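Putative cytochrome P450 154A1 (Streptomyces coelicolor, PDB 1ODO) is a haem-containing member of the cytochrome P450 family, a single-chain protein that holds 4-phenyl-1H-imidazole in a pocket beside its haem. Local coordinates at residues Lys290-Tyr296 and Pro314-Ala320; Leu49-Thr54 and Leu345-Gly350; Ala384-Pro388 and Gln399-Val403. One frame throughout, in Å; residues are numbered along the deposited sequence.

In the fold
Interactions 1 and 2 lie side by side at the haem, with their centres 10 Å apart, and both touch the cofactor. Interaction 1 joins two strands of the mixed sheet and offers Arg-295 and Tyr-319 to a haem propionate; interaction 2 packs helix 46-52 and the residues after it on a loop that reaches the porphyrin through Ala-346, Phe-347 and Gly-348. They touch at Leu-53, whose CD1 packs 3.6 Å from Tyr-319 OH. The bound 4-phenyl-1H-imidazole is about 6 Å from the side chain of Leu-292, but about 13 Å from that of Leu-345. Interaction 3 stands apart at the surface: its nearest atoms are about 10 Å from interaction 1 and about 18 Å from interaction 2.

Interaction 1 (Lys290-Tyr296 and Pro314-Ala320); sequences KHLPLRY and PILASYA. With HEM (protoporphyrin IX containing Fe), chain B.
Pro-314 lies alongside Leu-294, its CB 3.7 Å from Leu-294 CD2, both side chains pointing the same way. Ile-315 pairs with Arg-295 through two backbone bonds: Ile-315 N gives to Arg-295 O at 2.6 Å, from 40° out of the carbonyl plane, and Ile-315 O takes Arg-295 N. Leu-316 rests CD1 near Leu-292 O and Leu-294 CD1. At Ala-317 the antiparallel pairing resumes, with Leu-292 N reaching Ala-317 O at 2.8 Å, but the register has slipped by one. This beta bulge, with a cis peptide before Leu-294, lies between two neighbouring antiparallel strands of the P450 mixed sheet. Water 1 bridges it, donating to Leu-292 O and Ile-315 O and accepting from Ala-317 N and Arg-295 NH1. Ser-318 OG meets His-291 ND1 at the ring edge, 2.8 Å away; Ser-318 OG is also hydrogen-bonded to Ser-42 OG, and His-291 NE2 to Glu-20. Tyr-319 OH donates to haem O1D at 2.5 Å. The same propionate takes Arg-295 NH1 on O1D (2.8 Å) and NH2 on O2D (2.9 Å), delivered by a chain extended from CG to NE. Ala-320 N makes a weak bond to Lys-290 O, and its CB rests on the Lys-290 side chain.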
loop_
_atom_site.group_PDB
_atom_site.type_symbol
_atom_site.label_atom_id
_atom_site.label_comp_id
_atom_site.label_asym_id
_atom_site.label_seq_id
_atom_site.Cartn_x
_atom_site.Cartn_y
_atom_site.Cartn_z
ATOM N N LYS A 290 -5.824 1.700 3.828
ATOM C CA LYS A 290 -7.097 2.318 4.200
ATOM C C LYS A 290 -7.111 3.830 4.382
ATOM O O LYS A 290 -8.091 4.488 4.036
ATOM C CB LYS A 290 -7.629 1.648 5.470
ATOM C CG LYS A 290 -7.858 0.147 5.307
ATOM C CD LYS A 290 -8.203 -0.520 6.635
ATOM C CE LYS A 290 -6.994 -0.570 7.559
ATOM N NZ LYS A 290 -7.314 -1.230 8.862
ATOM N N HIS A 291 -6.035 4.373 4.943
ATOM C CA HIS A 291 -5.925 5.815 5.180
ATOM C C HIS A 291 -4.509 6.218 4.803
ATOM O O HIS A 291 -3.563 5.462 5.048
ATOM C CB HIS A 291 -6.157 6.131 6.660
ATOM C CG HIS A 291 -7.478 5.667 7.186
ATOM N ND1 HIS A 291 -8.654 6.354 6.966
ATOM C CD2 HIS A 291 -7.808 4.586 7.932
ATOM C CE1 HIS A 291 -9.650 5.715 7.553
ATOM N NE2 HIS A 291 -9.164 4.638 8.146
ATOM N N LEU A 292 -4.353 7.413 4.242
ATOM C CA LEU A 292 -3.029 7.873 3.839
ATOM C C LEU A 292 -2.545 9.148 4.521
ATOM O O LEU A 292 -3.001 10.241 4.211
ATOM C CB LEU A 292 -3.004 8.070 2.313
ATOM C CG LEU A 292 -1.671 8.113 1.544
ATOM C CD1 LEU A 292 -0.870 9.362 1.901
ATOM C CD2 LEU A 292 -0.877 6.852 1.856
ATOM N N PRO A 293 -1.625 9.017 5.483
ATOM C CA PRO A 293 -1.098 10.202 6.170
ATOM C C PRO A 293 0.057 10.732 5.308
ATOM O O PRO A 293 0.888 9.950 4.856
ATOM C CB PRO A 293 -0.618 9.639 7.501
ATOM C CG PRO A 293 -0.145 8.278 7.129
ATOM C CD PRO A 293 -1.193 7.777 6.157
ATOM N N LEU A 294 0.110 12.033 5.041
ATOM C CA LEU A 294 -0.857 13.013 5.510
ATOM C C LEU A 294 -0.711 14.201 4.553
ATOM O O LEU A 294 0.312 14.334 3.879
ATOM C CB LEU A 294 -0.501 13.438 6.938
ATOM C CG LEU A 294 -1.533 14.175 7.794
ATOM C CD1 LEU A 294 -2.766 13.296 7.982
ATOM C CD2 LEU A 294 -0.910 14.519 9.154
ATOM N N ARG A 295 -1.733 15.045 4.476
ATOM C CA ARG A 295 -1.688 16.210 3.601
ATOM C C ARG A 295 -2.045 17.440 4.420
ATOM O O ARG A 295 -2.590 17.315 5.514
ATOM C CB ARG A 295 -2.652 16.042 2.424
ATOM C CG ARG A 295 -2.079 15.179 1.302
ATOM C CD ARG A 295 -3.074 15.030 0.158
ATOM N NE ARG A 295 -2.461 14.474 -1.047
ATOM C CZ ARG A 295 -2.160 13.190 -1.228
ATOM N NH1 ARG A 295 -2.409 12.293 -0.282
ATOM N NH2 ARG A 295 -1.614 12.803 -2.372
ATOM N N TYR A 296 -1.739 18.622 3.897
ATOM C CA TYR A 296 -2.032 19.861 4.611
ATOM C C TYR A 296 -2.605 20.931 3.696
ATOM O O TYR A 296 -2.291 20.984 2.511
ATOM C CB TYR A 296 -0.752 20.379 5.277
ATOM C CG TYR A 296 0.127 19.247 5.746
ATOM C CD1 TYR A 296 1.134 18.737 4.926
ATOM C CD2 TYR A 296 -0.144 18.590 6.946
ATOM C CE1 TYR A 296 1.843 17.587 5.285
ATOM C CE2 TYR A 296 0.552 17.444 7.312
ATOM C CZ TYR A 296 1.538 16.945 6.479
ATOM O OH TYR A 296 2.184 15.779 6.823
ATOM N N PRO A 314 -4.246 19.398 8.935
ATOM C CA PRO A 314 -3.995 18.155 8.197
ATOM C C PRO A 314 -5.219 17.563 7.520
ATOM O O PRO A 314 -6.354 17.782 7.945
ATOM C CB PRO A 314 -3.434 17.208 9.268
ATOM C CG PRO A 314 -2.994 18.126 10.378
ATOM C CD PRO A 314 -4.062 19.178 10.377
ATOM N N ILE A 315 -4.956 16.783 6.475
ATOM C CA ILE A 315 -5.996 16.126 5.692
ATOM C C ILE A 315 -5.612 14.662 5.519
ATOM O O ILE A 315 -4.539 14.353 4.999
ATOM C CB ILE A 315 -6.122 16.775 4.303
ATOM C CG1 ILE A 315 -6.571 18.228 4.456
ATOM C CG2 ILE A 315 -7.092 15.974 3.431
ATOM C CD1 ILE A 315 -6.495 19.037 3.172
ATOM N N LEU A 316 -6.488 13.770 5.964
ATOM C CA LEU A 316 -6.253 12.332 5.867
ATOM C C LEU A 316 -7.147 11.697 4.804
ATOM O O LEU A 316 -8.363 11.657 4.957
ATOM C CB LEU A 316 -6.535 11.670 7.218
ATOM C CG LEU A 316 -6.299 10.160 7.311
ATOM C CD1 LEU A 316 -4.800 9.873 7.399
ATOM C CD2 LEU A 316 -7.020 9.619 8.541
ATOM N N ALA A 317 -6.549 11.199 3.730
ATOM C CA ALA A 317 -7.329 10.573 2.668
ATOM C C ALA A 317 -7.751 9.185 3.141
ATOM O O ALA A 317 -6.903 8.323 3.375
ATOM C CB ALA A 317 -6.495 10.468 1.393
ATOM N N SER A 318 -9.057 8.982 3.299
ATOM C CA SER A 318 -9.594 7.696 3.749
ATOM C C SER A 318 -10.142 6.936 2.541
ATOM O O SER A 318 -11.352 6.867 2.313
ATOM C CB SER A 318 -10.683 7.936 4.800
ATOM O OG SER A 318 -10.115 8.504 5.974
ATOM N N TYR A 319 -9.216 6.363 1.780
ATOM C CA TYR A 319 -9.510 5.602 0.571
ATOM C C TYR A 319 -10.457 4.416 0.654
ATOM O O TYR A 319 -11.336 4.263 -0.201
ATOM C CB TYR A 319 -8.189 5.149 -0.048
ATOM C CG TYR A 319 -7.321 6.299 -0.505
ATOM C CD1 TYR A 319 -5.939 6.262 -0.338
ATOM C CD2 TYR A 319 -7.879 7.409 -1.139
ATOM C CE1 TYR A 319 -5.130 7.303 -0.795
ATOM C CE2 TYR A 319 -7.079 8.455 -1.602
ATOM C CZ TYR A 319 -5.706 8.390 -1.427
ATOM O OH TYR A 319 -4.909 9.414 -1.887
ATOM N N ALA A 320 -10.272 3.566 1.660
ATOM C CA ALA A 320 -11.124 2.395 1.822
ATOM C C ALA A 320 -12.586 2.790 1.986
ATOM O O ALA A 320 -13.461 2.224 1.329
ATOM C CB ALA A 320 -10.662 1.569 3.020
HETATM C CHA HEM B . 2.201 5.902 -3.338
HETATM C CHB HEM B . 5.401 2.696 -4.972
HETATM C CHC HEM B . 2.173 -0.844 -4.372
HETATM C CHD HEM B . -0.999 2.365 -2.722
HETATM C C1A HEM B . 3.357 5.365 -3.850
HETATM C C2A HEM B . 4.576 6.097 -4.180
HETATM C C3A HEM B . 5.469 5.205 -4.629
HETATM C C4A HEM B . 4.841 3.891 -4.603
HETATM C CMA HEM B . 6.912 5.469 -5.096
HETATM C CAA HEM B . 4.747 7.623 -4.015
HETATM C CBA HEM B . 4.182 8.371 -5.236
HETATM C CGA HEM B . 4.283 9.894 -5.179
HETATM O O1A HEM B . 4.129 10.421 -4.021
HETATM O O2A HEM B . 4.492 10.506 -6.225
HETATM C C1B HEM B . 4.816 1.458 -4.946
HETATM C C2B HEM B . 5.480 0.229 -5.346
HETATM C C3B HEM B . 4.573 -0.776 -5.180
HETATM C C4B HEM B . 3.353 -0.182 -4.680
HETATM C CMB HEM B . 6.935 0.140 -5.851
HETATM C CAB HEM B . 4.740 -2.285 -5.446
HETATM C CBB HEM B . 4.957 -2.649 -6.924
HETATM C C1C HEM B . 1.014 -0.266 -3.874
HETATM C C2C HEM B . -0.209 -1.018 -3.551
HETATM C C3C HEM B . -1.101 -0.117 -3.081
HETATM C C4C HEM B . -0.449 1.175 -3.117
HETATM C CMC HEM B . -0.345 -2.561 -3.740
HETATM C CAC HEM B . -2.555 -0.298 -2.568
HETATM C CBC HEM B . -3.494 -1.152 -3.426
HETATM C C1D HEM B . -0.422 3.604 -2.735
HETATM C C2D HEM B . -1.046 4.828 -2.288
HETATM C C3D HEM B . -0.144 5.825 -2.451
HETATM C C4D HEM B . 1.043 5.224 -3.015
HETATM C CMD HEM B . -2.475 4.924 -1.720
HETATM C CAD HEM B . -0.349 7.301 -2.072
HETATM C CBD HEM B . -1.325 8.130 -2.914
HETATM C CGD HEM B . -1.382 9.507 -2.287
HETATM O O1D HEM B . -2.413 9.847 -1.694
HETATM O O2D HEM B . -0.344 10.202 -2.374
HETATM N NA HEM B . 3.548 4.031 -4.125
HETATM N NB HEM B . 3.517 1.180 -4.535
HETATM N NC HEM B . 0.837 1.069 -3.606
HETATM N ND HEM B . 0.873 3.856 -3.178
HETATM FE FE HEM B . 2.178 2.546 -3.868
HETATM O O HOH W 1 -3.671 12.468 2.736
#

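Interaction 2 (Leu49-Thr54 and Leu345-Gly350); sequences LKQLLT and LAFGHG. With HEM (protoporphyrin IX containing Fe), chain B.
Lys-50 lays its aliphatic chain across one face of the His-349 imidazole. CG stands over the middle of the ring, 3.8 Å from its centroid and 13° off the normal, a CH-pi contact in which the two side chains cross at about a right angle. With CG anti to the backbone N (chi1 -176°), the His-349 ring extends toward the helix segment and one face lies under the lysine, which is extended beyond CG and passes over the ring with CB, CD and CE close to its atoms as well. Inward lie the buried leucines: Leu-53 CB packs on the backbone oxygen of His-349 at 3.5 Å from O, its CD1 reaches His-349 CB at 3.9 Å, and in an apolar contact Leu-49 CD2 slides past Leu-345 CD1 at 3.9 Å. Tyr-319 covers these leucines. On the solvent side Thr-54 adds one methyl, CG2, 3.6 Å from His-349 ND1, while its OG1 turns back to Lys-50 O at 2.8 Å. From Phe-347 on, the loop is the start of the P450 haem-binding signature, which includes Gly-350 and Cys-354; Phe-347 CE2 lies 3.6 Å from haem C3C. No hydrogen bond crosses between the segments, so dispersion and shape carry the contact, and Lys-50 NZ, 4.9 Å from His-349 NE2, might slightly disfavour protonation of the imidazole.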
loop_
_atom_site.group_PDB
_atom_site.type_symbol
_atom_site.label_atom_id
_atom_site.label_comp_id
_atom_site.label_asym_id
_atom_site.label_seq_id
_atom_site.Cartn_x
_atom_site.Cartn_y
_atom_site.Cartn_z
ATOM N N LEU A 49 -12.439 14.271 -2.387
ATOM C CA LEU A 49 -11.075 13.773 -2.282
ATOM C C LEU A 49 -10.299 14.017 -3.586
ATOM O O LEU A 49 -9.172 14.507 -3.555
ATOM C CB LEU A 49 -11.093 12.286 -1.912
ATOM C CG LEU A 49 -9.820 11.654 -1.340
ATOM C CD1 LEU A 49 -9.168 12.570 -0.303
ATOM C CD2 LEU A 49 -10.187 10.308 -0.709
ATOM N N LYS A 50 -10.898 13.698 -4.728
ATOM C CA LYS A 50 -10.221 13.907 -6.008
ATOM C C LYS A 50 -9.898 15.380 -6.241
ATOM O O LYS A 50 -8.878 15.710 -6.853
ATOM C CB LYS A 50 -11.065 13.371 -7.163
ATOM C CG LYS A 50 -11.074 11.852 -7.262
ATOM C CD LYS A 50 -11.960 11.407 -8.411
ATOM C CE LYS A 50 -11.889 9.915 -8.637
ATOM N NZ LYS A 50 -12.797 9.532 -9.759
ATOM N N GLN A 51 -10.767 16.267 -5.767
ATOM C CA GLN A 51 -10.529 17.697 -5.940
ATOM C C GLN A 51 -9.344 18.105 -5.067
ATOM O O GLN A 51 -8.458 18.835 -5.510
ATOM C CB GLN A 51 -11.772 18.500 -5.548
ATOM C CG GLN A 51 -12.980 18.161 -6.398
ATOM C CD GLN A 51 -14.238 18.872 -5.954
ATOM O OE1 GLN A 51 -14.456 19.082 -4.759
ATOM N NE2 GLN A 51 -15.086 19.228 -6.914
ATOM N N LEU A 52 -9.321 17.625 -3.827
ATOM C CA LEU A 52 -8.227 17.959 -2.921
ATOM C C LEU A 52 -6.901 17.396 -3.430
ATOM O O LEU A 52 -5.863 18.053 -3.336
ATOM C CB LEU A 52 -8.508 17.417 -1.517
ATOM C CG LEU A 52 -9.695 18.066 -0.795
ATOM C CD1 LEU A 52 -9.981 17.306 0.491
ATOM C CD2 LEU A 52 -9.384 19.536 -0.500
ATOM N N LEU A 53 -6.947 16.183 -3.976
ATOM C CA LEU A 53 -5.757 15.517 -4.503
ATOM C C LEU A 53 -5.197 16.102 -5.807
ATOM O O LEU A 53 -4.152 15.660 -6.289
ATOM C CB LEU A 53 -6.048 14.026 -4.698
ATOM C CG LEU A 53 -6.347 13.223 -3.425
ATOM C CD1 LEU A 53 -6.759 11.790 -3.775
ATOM C CD2 LEU A 53 -5.110 13.214 -2.546
ATOM N N THR A 54 -5.889 17.081 -6.383
ATOM C CA THR A 54 -5.429 17.703 -7.627
ATOM C C THR A 54 -5.340 19.220 -7.488
ATOM O O THR A 54 -5.080 19.930 -8.460
ATOM C CB THR A 54 -6.373 17.383 -8.814
ATOM O OG1 THR A 54 -7.718 17.741 -8.476
ATOM C CG2 THR A 54 -6.305 15.903 -9.163
ATOM N N LEU A 345 -9.991 4.365 -5.510
ATOM C CA LEU A 345 -8.899 5.211 -5.037
ATOM C C LEU A 345 -7.829 4.438 -4.262
ATOM O O LEU A 345 -7.109 5.014 -3.446
ATOM C CB LEU A 345 -9.462 6.324 -4.148
ATOM C CG LEU A 345 -10.218 7.431 -4.892
ATOM C CD1 LEU A 345 -10.991 8.298 -3.910
ATOM C CD2 LEU A 345 -9.217 8.272 -5.673
ATOM N N ALA A 346 -7.720 3.137 -4.514
ATOM C CA ALA A 346 -6.723 2.330 -3.813
ATOM C C ALA A 346 -5.299 2.842 -4.058
ATOM O O ALA A 346 -4.433 2.727 -3.187
ATOM C CB ALA A 346 -6.834 0.868 -4.244
ATOM N N PHE A 347 -5.065 3.407 -5.241
ATOM C CA PHE A 347 -3.747 3.935 -5.605
ATOM C C PHE A 347 -3.663 5.454 -5.537
ATOM O O PHE A 347 -2.654 6.041 -5.921
ATOM C CB PHE A 347 -3.383 3.511 -7.026
ATOM C CG PHE A 347 -3.154 2.035 -7.190
ATOM C CD1 PHE A 347 -3.868 1.310 -8.142
ATOM C CD2 PHE A 347 -2.187 1.379 -6.434
ATOM C CE1 PHE A 347 -3.618 -0.048 -8.343
ATOM C CE2 PHE A 347 -1.931 0.025 -6.628
ATOM C CZ PHE A 347 -2.650 -0.689 -7.587
ATOM N N GLY A 348 -4.716 6.096 -5.055
ATOM C CA GLY A 348 -4.689 7.541 -4.977
ATOM C C GLY A 348 -5.241 8.156 -6.248
ATOM O O GLY A 348 -5.935 7.496 -7.021
ATOM N N HIS A 349 -4.916 9.421 -6.478
ATOM C CA HIS A 349 -5.394 10.126 -7.661
ATOM C C HIS A 349 -4.522 11.348 -7.862
ATOM O O HIS A 349 -4.169 12.018 -6.900
ATOM C CB HIS A 349 -6.849 10.561 -7.426
ATOM C CG HIS A 349 -7.489 11.224 -8.605
ATOM N ND1 HIS A 349 -7.720 12.582 -8.662
ATOM C CD2 HIS A 349 -7.965 10.713 -9.765
ATOM C CE1 HIS A 349 -8.313 12.878 -9.805
ATOM N NE2 HIS A 349 -8.474 11.762 -10.493
ATOM N N GLY A 350 -4.164 11.643 -9.105
ATOM C CA GLY A 350 -3.333 12.808 -9.343
ATOM C C GLY A 350 -1.853 12.529 -9.512
ATOM O O GLY A 350 -1.451 11.410 -9.837
HETATM C CHA HEM B . 2.201 5.902 -3.338
HETATM C CHB HEM B . 5.401 2.696 -4.972
HETATM C CHC HEM B . 2.173 -0.844 -4.372
HETATM C CHD HEM B . -0.999 2.365 -2.722
HETATM C C1A HEM B . 3.357 5.365 -3.850
HETATM C C2A HEM B . 4.576 6.097 -4.180
HETATM C C3A HEM B . 5.469 5.205 -4.629
HETATM C C4A HEM B . 4.841 3.891 -4.603
HETATM C CMA HEM B . 6.912 5.469 -5.096
HETATM C CAA HEM B . 4.747 7.623 -4.015
HETATM C CBA HEM B . 4.182 8.371 -5.236
HETATM C CGA HEM B . 4.283 9.894 -5.179
HETATM O O1A HEM B . 4.129 10.421 -4.021
HETATM O O2A HEM B . 4.492 10.506 -6.225
HETATM C C1B HEM B . 4.816 1.458 -4.946
HETATM C C2B HEM B . 5.480 0.229 -5.346
HETATM C C3B HEM B . 4.573 -0.776 -5.180
HETATM C C4B HEM B . 3.353 -0.182 -4.680
HETATM C CMB HEM B . 6.935 0.140 -5.851
HETATM C CAB HEM B . 4.740 -2.285 -5.446
HETATM C CBB HEM B . 4.957 -2.649 -6.924
HETATM C C1C HEM B . 1.014 -0.266 -3.874
HETATM C C2C HEM B . -0.209 -1.018 -3.551
HETATM C C3C HEM B . -1.101 -0.117 -3.081
HETATM C C4C HEM B . -0.449 1.175 -3.117
HETATM C CMC HEM B . -0.345 -2.561 -3.740
HETATM C CAC HEM B . -2.555 -0.298 -2.568
HETATM C CBC HEM B . -3.494 -1.152 -3.426
HETATM C C1D HEM B . -0.422 3.604 -2.735
HETATM C C2D HEM B . -1.046 4.828 -2.288
HETATM C C3D HEM B . -0.144 5.825 -2.451
HETATM C C4D HEM B . 1.043 5.224 -3.015
HETATM C CMD HEM B . -2.475 4.924 -1.720
HETATM C CAD HEM B . -0.349 7.301 -2.072
HETATM C CBD HEM B . -1.325 8.130 -2.914
HETATM C CGD HEM B . -1.382 9.507 -2.287
HETATM O O1D HEM B . -2.413 9.847 -1.694
HETATM O O2D HEM B . -0.344 10.202 -2.374
HETATM N NA HEM B . 3.548 4.031 -4.125
HETATM N NB HEM B . 3.517 1.180 -4.535
HETATM N NC HEM B . 0.837 1.069 -3.606
HETATM N ND HEM B . 0.873 3.856 -3.178
HETATM FE FE HEM B . 2.178 2.546 -3.868
#

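Interaction 3 (Ala384-Pro388 and Gln399-Val403); sequences AEELP and QRLPV
Pro-388 O is gripped by two donors. Gln-399 N comes to it almost head-on, at 2.9 Å with an N-H...O angle of 169°, and water 2 donates to the same oxygen at 2.8 Å. That water in turn accepts Arg-400 N, so the carbonyl is tied directly to one residue of the other arm and through the solvent molecule to the next. The Pro-388 ring and the Gln-399 side chain cross at about a right angle: the amide lies against the proline, NE2 being 3.6 Å from Pro-388 CB, while Gln-399 NE2 is hydrogen-bonded to Pro-389 O. Apolar packing takes over further along. With CG anti to its carbonyl carbon (chi1 -59°), Leu-387 directs both methyls at Arg-400 O and the Pro-402 ring, its CD2 3.6 Å from Pro-402 CD. Its other methyl, CD1, lies 3.6 Å from Arg-400 O and touches Leu-401 CD1 more distantly. Both leucines also rest on His-256 of helix 247-260, which places this side of the contact against the body of the protein. Nearer the solvent the extended Glu-385 brings OE1 to 4.1 Å from Pro-402 CG. Its OE2 remains 5.1 Å from Arg-400 NE; the opposite charges may attract weakly, but the atoms are not in contact, and Arg-400 has a long, weak ion pair with Asp-139. The two arms run nearly antiparallel, 158° apart, and close the long loop that connects strands 379-380 and 402-404, adjacent members of the small antiparallel sheet near the C-terminus of the P450 fold.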
loop_
_atom_site.group_PDB
_atom_site.type_symbol
_atom_site.label_atom_id
_atom_site.label_comp_id
_atom_site.label_asym_id
_atom_site.label_seq_id
_atom_site.Cartn_x
_atom_site.Cartn_y
_atom_site.Cartn_z
ATOM N N ALA A 384 -14.927 -21.862 9.091
ATOM C CA ALA A 384 -15.548 -21.376 10.323
ATOM C C ALA A 384 -14.590 -20.582 11.206
ATOM O O ALA A 384 -15.018 -19.879 12.122
ATOM C CB ALA A 384 -16.126 -22.550 11.107
ATOM N N GLU A 385 -13.295 -20.691 10.932
ATOM C CA GLU A 385 -12.292 -19.978 11.710
ATOM C C GLU A 385 -12.235 -18.500 11.340
ATOM O O GLU A 385 -12.148 -18.145 10.164
ATOM C CB GLU A 385 -10.919 -20.615 11.496
ATOM C CG GLU A 385 -9.762 -19.818 12.061
ATOM C CD GLU A 385 -8.435 -20.522 11.877
ATOM O OE1 GLU A 385 -8.173 -21.020 10.761
ATOM O OE2 GLU A 385 -7.649 -20.570 12.847
ATOM N N GLU A 386 -12.288 -17.639 12.350
ATOM C CA GLU A 386 -12.239 -16.202 12.120
ATOM C C GLU A 386 -10.780 -15.804 11.930
ATOM O O GLU A 386 -9.927 -16.134 12.755
ATOM C CB GLU A 386 -12.841 -15.456 13.312
ATOM N N LEU A 387 -10.490 -15.116 10.833
ATOM C CA LEU A 387 -9.126 -14.684 10.554
ATOM C C LEU A 387 -9.024 -13.203 10.896
ATOM O O LEU A 387 -9.484 -12.348 10.139
ATOM C CB LEU A 387 -8.784 -14.922 9.079
ATOM C CG LEU A 387 -8.877 -16.378 8.601
ATOM C CD1 LEU A 387 -8.577 -16.456 7.114
ATOM C CD2 LEU A 387 -7.893 -17.241 9.379
ATOM N N PRO A 388 -8.418 -12.884 12.050
ATOM C CA PRO A 388 -8.255 -11.502 12.507
ATOM C C PRO A 388 -7.421 -10.648 11.560
ATOM O O PRO A 388 -6.543 -11.147 10.855
ATOM C CB PRO A 388 -7.605 -11.669 13.877
ATOM C CG PRO A 388 -6.769 -12.903 13.690
ATOM C CD PRO A 388 -7.719 -13.819 12.949
ATOM N N GLN A 399 -4.094 -11.634 9.308
ATOM C CA GLN A 399 -2.841 -12.021 9.948
ATOM C C GLN A 399 -2.325 -13.323 9.347
ATOM O O GLN A 399 -1.118 -13.562 9.289
ATOM C CB GLN A 399 -3.053 -12.182 11.453
ATOM C CG GLN A 399 -3.231 -10.858 12.182
ATOM C CD GLN A 399 -3.426 -11.035 13.677
ATOM O OE1 GLN A 399 -2.785 -11.880 14.300
ATOM N NE2 GLN A 399 -4.301 -10.227 14.259
ATOM N N ARG A 400 -3.252 -14.156 8.894
ATOM C CA ARG A 400 -2.916 -15.439 8.291
ATOM C C ARG A 400 -3.995 -15.827 7.285
ATOM O O ARG A 400 -5.128 -15.354 7.370
ATOM C CB ARG A 400 -2.795 -16.501 9.385
ATOM C CG ARG A 400 -3.991 -16.551 10.320
ATOM C CD ARG A 400 -3.653 -17.188 11.671
ATOM N NE ARG A 400 -3.134 -18.547 11.537
ATOM C CZ ARG A 400 -1.867 -18.839 11.267
ATOM N NH1 ARG A 400 -0.979 -17.867 11.106
ATOM N NH2 ARG A 400 -1.486 -20.106 11.149
ATOM N N LEU A 401 -3.636 -16.675 6.326
ATOM C CA LEU A 401 -4.580 -17.123 5.307
ATOM C C LEU A 401 -4.385 -18.624 5.115
ATOM O O LEU A 401 -3.804 -19.067 4.119
ATOM C CB LEU A 401 -4.338 -16.377 3.989
ATOM C CG LEU A 401 -5.373 -16.593 2.879
ATOM C CD1 LEU A 401 -6.767 -16.231 3.381
ATOM C CD2 LEU A 401 -5.014 -15.746 1.674
ATOM N N PRO A 402 -4.859 -19.423 6.087
ATOM C CA PRO A 402 -4.771 -20.888 6.101
ATOM C C PRO A 402 -5.627 -21.538 5.022
ATOM O O PRO A 402 -6.848 -21.379 5.012
ATOM C CB PRO A 402 -5.260 -21.257 7.509
ATOM C CG PRO A 402 -5.000 -20.009 8.318
ATOM C CD PRO A 402 -5.434 -18.934 7.351
ATOM N N VAL A 403 -4.982 -22.271 4.123
ATOM C CA VAL A 403 -5.690 -22.944 3.042
ATOM C C VAL A 403 -5.237 -24.392 2.873
ATOM O O VAL A 403 -4.230 -24.818 3.442
ATOM C CB VAL A 403 -5.448 -22.253 1.678
ATOM C CG1 VAL A 403 -5.929 -20.809 1.713
ATOM C CG2 VAL A 403 -3.965 -22.324 1.330
HETATM O O HOH W 2 -5.940 -13.839 10.470
#